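Side-chain contact in exosome complex component Rrp42 (Methanothermobacter thermautotrophicus, PDB 2WNR), which probably serves as a non-catalytic subunit of the archaeal RNA-degrading exosome and helps to shape the active site of Rrp41: residues C196-I201 with L248-I253. Numbering follows the deposited sequence.
Sequences CTFAKI and LKAVSI
The ring of Phe-198 meets Ala-250 over one face and Ile-253 at its edge. Here a helix packs on the antiparallel sheet of the second 3' exoribonuclease domain of an RNase PH family protein. Phe-198 comes from strand 193-201, and Ala-250 and Ile-253 sit three residues apart on helix 244-268. The methyl CB of Ala-250 makes a CH-pi contact, 4.0 Å from the centroid of the Phe-198 ring and 20° off the ring normal. Its offset is toward the rim, and CB of Ala-250 lies 3.8 Å from CD2 of Phe-198. Ile-253 touches the far end of the ring, with its branch methyl CG2 close to the ring plane. CG2 is the branch that touches, as CG1 is turned to the backbone N side (chi1 -71°). CB of Ile-253 lies 3.7 Å from CE1 of Phe-198. The phenyl group reaches the helix with CG anti to its own carbonyl carbon (chi1 -58°). No hydrogen bond joins the two segments, and all three touching residues are buried. Leu-207 and Ile-221 on the adjoining strands and Ala-254 on the same helix also pack against Phe-198. Ala-250 also touches Ile-205 of strand 204-207 and Ile-221 and Ile-223 of strand 219-226, the strands flanking 193-201. Near the end of the strand, Lys-200 forms a salt bridge with Asp-246, a second tie to this helix. At the ring tip, CZ of Phe-198 lies 3.4 Å from the backbone O of Ala-250 and 3.6 Å from CG2 of Ile-253.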
loop_
_atom_site.group_PDB
_atom_site.type_symbol
_atom_site.label_atom_id
_atom_site.label_comp_id
_atom_site.label_asym_id
_atom_site.label_seq_id
_atom_site.Cartn_x
_atom_site.Cartn_y
_atom_site.Cartn_z
ATOM N N CYS A 196 15.185 31.316 -3.503
ATOM C CA CYS A 196 16.149 31.563 -2.447
ATOM C C CYS A 196 15.583 31.095 -1.114
ATOM O O CYS A 196 14.456 31.450 -0.760
ATOM C CB CYS A 196 16.447 33.051 -2.368
ATOM S SG CYS A 196 17.360 33.692 -3.764
ATOM N N THR A 197 16.363 30.296 -0.387
ATOM C CA THR A 197 15.990 29.837 0.944
ATOM C C THR A 197 16.895 30.486 1.975
ATOM O O THR A 197 18.117 30.493 1.824
ATOM C CB THR A 197 16.085 28.305 1.073
ATOM O OG1 THR A 197 15.148 27.697 0.181
ATOM C CG2 THR A 197 15.746 27.854 2.478
ATOM N N PHE A 198 16.277 31.028 3.020
ATOM C CA PHE A 198 16.980 31.690 4.115
ATOM C C PHE A 198 16.760 30.935 5.411
ATOM O O PHE A 198 15.712 30.334 5.609
ATOM C CB PHE A 198 16.458 33.116 4.292
ATOM C CG PHE A 198 16.589 33.963 3.069
ATOM C CD1 PHE A 198 17.637 34.853 2.945
ATOM C CD2 PHE A 198 15.659 33.872 2.039
ATOM C CE1 PHE A 198 17.764 35.643 1.805
ATOM C CE2 PHE A 198 15.777 34.658 0.896
ATOM C CZ PHE A 198 16.826 35.543 0.777
ATOM N N ALA A 199 17.736 30.990 6.303
ATOM C CA ALA A 199 17.609 30.369 7.609
ATOM C C ALA A 199 17.757 31.408 8.713
ATOM O O ALA A 199 18.728 32.164 8.729
ATOM C CB ALA A 199 18.646 29.268 7.771
ATOM N N LYS A 200 16.787 31.446 9.625
ATOM C CA LYS A 200 16.882 32.304 10.808
ATOM C C LYS A 200 17.769 31.656 11.864
ATOM O O LYS A 200 17.421 30.621 12.442
ATOM C CB LYS A 200 15.497 32.597 11.384
ATOM C CG LYS A 200 15.488 33.410 12.687
ATOM C CD LYS A 200 15.584 34.908 12.443
ATOM C CE LYS A 200 15.514 35.685 13.749
ATOM N NZ LYS A 200 14.173 35.688 14.387
ATOM N N ILE A 201 18.925 32.267 12.089
ATOM C CA ILE A 201 19.839 31.852 13.136
ATOM C C ILE A 201 20.145 33.103 13.937
ATOM O O ILE A 201 20.425 34.161 13.358
ATOM C CB ILE A 201 21.136 31.216 12.571
ATOM C CG1 ILE A 201 20.805 29.958 11.763
ATOM C CG2 ILE A 201 22.086 30.850 13.707
ATOM C CD1 ILE A 201 21.803 29.609 10.675
ATOM N N LEU A 248 10.085 40.250 5.355
ATOM C CA LEU A 248 10.235 41.317 4.369
ATOM C C LEU A 248 11.686 41.512 3.935
ATOM O O LEU A 248 11.952 41.863 2.781
ATOM C CB LEU A 248 9.644 42.623 4.894
ATOM C CG LEU A 248 8.134 42.638 5.167
ATOM C CD1 LEU A 248 7.733 44.022 5.638
ATOM C CD2 LEU A 248 7.298 42.233 3.947
ATOM N N LYS A 249 12.613 41.282 4.864
ATOM C CA LYS A 249 14.040 41.330 4.563
ATOM C C LYS A 249 14.399 40.215 3.582
ATOM O O LYS A 249 15.085 40.452 2.590
ATOM C CB LYS A 249 14.870 41.229 5.850
ATOM C CG LYS A 249 16.373 41.396 5.653
ATOM C CD LYS A 249 17.093 41.688 6.965
ATOM C CE LYS A 249 18.612 41.700 6.754
ATOM N NZ LYS A 249 19.342 42.319 7.897
ATOM N N ALA A 250 13.916 39.007 3.860
ATOM C CA ALA A 250 14.120 37.861 2.973
ATOM C C ALA A 250 13.578 38.103 1.561
ATOM O O ALA A 250 14.254 37.798 0.590
ATOM C CB ALA A 250 13.525 36.585 3.580
ATOM N N VAL A 251 12.372 38.652 1.445
ATOM C CA VAL A 251 11.859 39.073 0.143
ATOM C C VAL A 251 12.873 39.998 -0.528
ATOM O O VAL A 251 13.334 39.723 -1.640
ATOM C CB VAL A 251 10.479 39.771 0.262
ATOM C CG1 VAL A 251 10.113 40.491 -1.039
ATOM C CG2 VAL A 251 9.407 38.755 0.657
ATOM N N SER A 252 13.239 41.067 0.172
ATOM C CA SER A 252 14.179 42.056 -0.348
ATOM C C SER A 252 15.416 41.399 -0.967
ATOM O O SER A 252 15.684 41.593 -2.155
ATOM C CB SER A 252 14.566 43.065 0.742
ATOM O OG SER A 252 15.409 44.077 0.226
ATOM N N ILE A 253 16.148 40.609 -0.177
ATOM C CA ILE A 253 17.316 39.889 -0.697
ATOM C C ILE A 253 16.933 38.996 -1.879
ATOM O O ILE A 253 17.536 39.104 -2.949
ATOM C CB ILE A 253 18.095 39.071 0.389
ATOM C CG1 ILE A 253 18.844 39.998 1.353
ATOM C CG2 ILE A 253 19.110 38.164 -0.247
ATOM C CD1 ILE A 253 18.309 39.973 2.754
#